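Local coordinates for protein manganese-containing pseudocatalase (Thermus thermophilus, PDB 2V8T) that probably breaks down hydrogen peroxide to water and oxygen as a catalase, using a pair of manganese ions bound in each subunit, at residues 207-211 and 212-216; 288-291 and 292-295. All coordinates share one frame; numbering follows the deposited sequence.

In the fold
Contact 1 is a tight turn in the loop between helices 172-200 and 219-226, whereas contact 2 is made within a single helix, 288-299, near the C-terminus. Neither is a core contact: their centres lie about 20 Å and about 32 Å from the chain's centre, on opposite sides, and both have buried faces covered partly by other subunits. Two prolines with cis peptide bonds and one weak backbone bond shape 207-216, where polar oxygens lie against ring and methylene carbons; 288-295 carries four regular backbone bonds and one apolar side-chain pair. Lys212 and Glu289 of a neighbouring subunit form a long, weak and, with both side chains modelled in two conformers, doubtful ion pair.

Contact 1: residues 207-211 and 212-216; sequences MLPIP and KIDNS
Lys212, in the conformer described here, one of two modelled, has CG anti to its own N (chi1 -168°) and then bends at chi2, chi3 and chi4, a coil that lays its methylenes across Pro209. The two side chains meet at about a right angle, with Lys212 CD 3.9 Å from Pro209 CD and Lys212 CE 3.5 Å from Pro209 O. Asp214, likewise in one of two modelled positions, reaches the same ring with its carboxylate: at chi1 -62° CG stands beside the backbone N, and OD1 comes to 3.6 Å from Pro209 CG. Ile213 O also lies 3.6 Å from Pro209 CG, so two oxygens lie against this ring carbon at van der Waals distance.

The backbone evidence identifies an inverse gamma turn centred on Lys212. Its closing bond, from Ile213 N to Pro211 O, is short at 2.8 Å but weak, because the N-H...O angle is just 144°. Beside it, Pro211 CB and Ile213 CG2 make a looser apolar contact at 4.3 Å. Cis peptide bonds precede both Pro209 and Pro211, the second at the first residue of the turn.

Arg159 of helix 144-166 holds this shape from outside, hydrogen-bonding Ile210 O and Ile213 O and, weakly, Pro211 O. Glu284 of a neighbouring subunit accepts a hydrogen bond from Lys212 N. The loop thus lies against helix 144-166, where Pro211 touches Thr160, while Asn215, at the start of a 3-10 segment, packs on Ala221 and Met225 of helix 219-226.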
loop_
_atom_site.group_PDB
_atom_site.type_symbol
_atom_site.label_atom_id
_atom_site.label_comp_id
_atom_site.label_asym_id
_atom_site.label_seq_id
_atom_site.Cartn_x
_atom_site.Cartn_y
_atom_site.Cartn_z
ATOM N N MET A 207 25.922 15.515 19.870
ATOM C CA MET A 207 25.969 14.805 18.598
ATOM C C MET A 207 25.696 15.714 17.418
ATOM O O MET A 207 25.973 15.362 16.282
ATOM C CB MET A 207 24.783 13.620 18.577
ATOM C CG MET A 207 25.183 12.462 17.735
ATOM S SD MET A 207 23.962 11.253 17.832
ATOM C CE MET A 207 24.393 10.519 19.378
ATOM N N LEU A 208 25.089 16.877 17.658
ATOM C CA LEU A 208 24.678 17.764 16.583
ATOM C C LEU A 208 25.893 18.542 16.062
ATOM O O LEU A 208 26.808 18.862 16.842
ATOM C CB LEU A 208 23.598 18.728 17.076
ATOM C CG LEU A 208 22.312 18.034 17.552
ATOM C CD1 LEU A 208 21.365 19.017 18.244
ATOM C CD2 LEU A 208 21.582 17.320 16.404
ATOM N N PRO A 209 25.901 18.934 14.791
ATOM C CA PRO A 209 24.853 18.661 13.796
ATOM C C PRO A 209 25.031 17.245 13.179
ATOM O O PRO A 209 26.128 16.699 13.106
ATOM C CB PRO A 209 25.087 19.749 12.760
ATOM C CG PRO A 209 26.596 19.948 12.777
ATOM C CD PRO A 209 26.950 19.815 14.240
ATOM N N ILE A 210 23.912 16.753 12.676
ATOM C CA ILE A 210 23.825 15.573 11.827
ATOM C C ILE A 210 23.064 15.989 10.563
ATOM O O ILE A 210 21.983 16.556 10.683
ATOM C CB ILE A 210 23.075 14.429 12.518
ATOM C CG1 ILE A 210 23.800 13.991 13.785
ATOM C CG2 ILE A 210 22.888 13.264 11.559
ATOM C CD1 ILE A 210 22.935 13.112 14.704
ATOM N N PRO A 211 23.580 15.681 9.353
ATOM C CA PRO A 211 24.964 15.324 9.078
ATOM C C PRO A 211 25.918 16.403 9.590
ATOM O O PRO A 211 25.480 17.476 10.035
ATOM C CB PRO A 211 25.015 15.287 7.529
ATOM C CG PRO A 211 23.560 15.127 7.122
ATOM C CD PRO A 211 22.820 15.945 8.123
ATOM N N LYS A 212 27.221 16.104 9.532
ATOM C CA LYS A 212 28.227 17.003 10.104
ATOM C C LYS A 212 28.553 18.111 9.132
ATOM O O LYS A 212 29.624 18.197 8.495
ATOM C CB LYS A 212 29.438 16.222 10.578
ATOM C CG LYS A 212 30.373 17.036 11.438
ATOM C CD LYS A 212 29.771 17.471 12.791
ATOM C CE LYS A 212 29.536 16.358 13.787
ATOM N NZ LYS A 212 30.667 15.574 13.973
ATOM N N ILE A 213 27.576 19.005 8.979
ATOM C CA ILE A 213 27.639 20.201 8.153
ATOM C C ILE A 213 26.834 21.232 8.920
ATOM O O ILE A 213 25.753 20.936 9.456
ATOM C CB ILE A 213 27.075 19.997 6.736
ATOM C CG1 ILE A 213 27.250 21.270 5.918
ATOM C CG2 ILE A 213 25.618 19.439 6.731
ATOM C CD1 ILE A 213 26.852 21.137 4.442
ATOM N N ASP A 214 27.374 22.441 9.030
ATOM C CA ASP A 214 26.712 23.507 9.756
ATOM C C ASP A 214 25.660 24.206 8.858
ATOM O O ASP A 214 25.914 24.455 7.681
ATOM C CB ASP A 214 27.701 24.516 10.301
ATOM C CG ASP A 214 28.644 23.895 11.267
ATOM O OD1 ASP A 214 28.286 22.998 12.042
ATOM O OD2 ASP A 214 29.789 24.404 11.290
ATOM N N ASN A 215 24.565 24.588 9.480
ATOM C CA ASN A 215 23.578 25.404 8.788
ATOM C C ASN A 215 24.191 26.693 8.237
ATOM O O ASN A 215 23.686 27.232 7.239
ATOM C CB ASN A 215 22.397 25.744 9.687
ATOM C CG ASN A 215 21.386 24.589 9.835
ATOM O OD1 ASN A 215 21.335 23.655 9.064
ATOM N ND2 ASN A 215 20.497 24.789 10.766
ATOM N N SER A 216 25.273 27.181 8.839
ATOM C CA SER A 216 25.941 28.380 8.328
ATOM C C SER A 216 26.463 28.229 6.898
ATOM O O SER A 216 26.740 29.259 6.250
ATOM C CB SER A 216 27.088 28.776 9.281
ATOM O OG SER A 216 28.069 27.778 9.298
#

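Contact 2: residues 288-291 and 292-295; sequences GELY and EIAK
Leu290 runs alongside Ile293 on one flank of the helix, both pointing the same way, with Leu290 CD2 4.0 Å from Ile293 CD1. In Ile293, CG1 stands beside the backbone N (chi1 -70°), which places it 3.4 Å from Glu289 O in the preceding turn. Lys295, in one of its two modelled conformers, uses the same rotation: its CG approaches Tyr291 O to 3.4 Å.

Four successive i to i+4 backbone bonds establish the alpha-helical geometry: Glu292 N to Gly288 O, Ile293 N to Glu289 O, Ala294 N to Leu290 O, and Lys295 N to Tyr291 O. Each measures 3.0 Å, and their N-H...O angles begin at 154° for the first and peak at 163° for the third. Tyr291 turns its ring outward from the helix, and its OH is satisfied by Asp92 O of the same chain.

This segment lies away from the manganese sites and works as packing between subunits. Leu290 rests on Leu56, and Tyr291 and Ala294 on Ala55, of a neighbouring subunit, and Ile293 meets Ser198 of that same neighbour. Within its own chain, helix 288-299 is approached by the preceding loop, where Pro283 touches Tyr291 and Glu284 touches Leu290.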
loop_
_atom_site.group_PDB
_atom_site.type_symbol
_atom_site.label_atom_id
_atom_site.label_comp_id
_atom_site.label_asym_id
_atom_site.label_seq_id
_atom_site.Cartn_x
_atom_site.Cartn_y
_atom_site.Cartn_z
ATOM N N GLY A 288 -14.819 34.347 -14.060
ATOM C CA GLY A 288 -15.435 35.653 -13.857
ATOM C C GLY A 288 -16.831 35.597 -13.266
ATOM O O GLY A 288 -17.170 36.453 -12.438
ATOM N N GLU A 289 -17.672 34.662 -13.703
ATOM C CA GLU A 289 -19.009 34.574 -13.121
ATOM C C GLU A 289 -18.969 34.253 -11.648
ATOM O O GLU A 289 -19.753 34.810 -10.867
ATOM C CB GLU A 289 -19.900 33.580 -13.898
ATOM C CG GLU A 289 -21.190 33.001 -13.338
ATOM C CD GLU A 289 -21.610 31.708 -14.099
ATOM O OE1 GLU A 289 -21.651 31.813 -15.337
ATOM O OE2 GLU A 289 -21.821 30.644 -13.438
ATOM N N LEU A 290 -18.065 33.355 -11.229
ATOM C CA LEU A 290 -17.988 33.024 -9.800
ATOM C C LEU A 290 -17.469 34.220 -9.008
ATOM O O LEU A 290 -17.940 34.477 -7.885
ATOM C CB LEU A 290 -17.086 31.804 -9.530
ATOM C CG LEU A 290 -17.553 30.507 -10.205
ATOM C CD1 LEU A 290 -16.759 29.326 -9.610
ATOM C CD2 LEU A 290 -19.069 30.271 -10.111
ATOM N N TYR A 291 -16.537 34.975 -9.568
ATOM C CA TYR A 291 -16.052 36.189 -8.891
ATOM C C TYR A 291 -17.210 37.174 -8.688
ATOM O O TYR A 291 -17.274 37.855 -7.665
ATOM C CB TYR A 291 -14.919 36.838 -9.639
ATOM C CG TYR A 291 -13.647 36.027 -9.778
ATOM C CD1 TYR A 291 -13.344 34.945 -8.960
ATOM C CD2 TYR A 291 -12.735 36.368 -10.760
ATOM C CE1 TYR A 291 -12.175 34.239 -9.103
ATOM C CE2 TYR A 291 -11.532 35.677 -10.910
ATOM C CZ TYR A 291 -11.252 34.602 -10.066
ATOM O OH TYR A 291 -10.093 33.885 -10.205
ATOM N N GLU A 292 -18.094 37.274 -9.683
ATOM C CA GLU A 292 -19.263 38.143 -9.548
ATOM C C GLU A 292 -20.206 37.670 -8.481
ATOM O O GLU A 292 -20.783 38.458 -7.730
ATOM C CB GLU A 292 -19.918 38.319 -10.913
ATOM C CG GLU A 292 -21.106 39.213 -10.935
ATOM C CD GLU A 292 -20.847 40.654 -10.569
ATOM O OE1 GLU A 292 -19.699 41.132 -10.535
ATOM O OE2 GLU A 292 -21.871 41.343 -10.338
ATOM N N ILE A 293 -20.432 36.353 -8.389
ATOM C CA ILE A 293 -21.266 35.778 -7.328
ATOM C C ILE A 293 -20.687 36.193 -5.973
ATOM O O ILE A 293 -21.424 36.603 -5.063
ATOM C CB ILE A 293 -21.410 34.250 -7.469
ATOM C CG1 ILE A 293 -22.267 33.936 -8.684
ATOM C CG2 ILE A 293 -21.924 33.599 -6.215
ATOM C CD1 ILE A 293 -22.296 32.456 -9.038
ATOM N N ALA A 294 -19.367 36.029 -5.804
ATOM C CA ALA A 294 -18.747 36.365 -4.518
ATOM C C ALA A 294 -18.927 37.845 -4.206
ATOM O O ALA A 294 -19.257 38.207 -3.079
ATOM C CB ALA A 294 -17.286 35.982 -4.536
ATOM N N LYS A 295 -18.716 38.697 -5.206
ATOM C CA LYS A 295 -18.912 40.152 -4.998
ATOM C C LYS A 295 -20.329 40.426 -4.504
ATOM O O LYS A 295 -20.565 41.263 -3.606
ATOM C CB LYS A 295 -18.731 40.929 -6.300
ATOM C CG LYS A 295 -17.323 41.124 -6.657
ATOM C CD LYS A 295 -17.209 41.776 -7.995
ATOM C CE LYS A 295 -15.775 41.952 -8.418
ATOM N NZ LYS A 295 -15.659 42.479 -9.838
#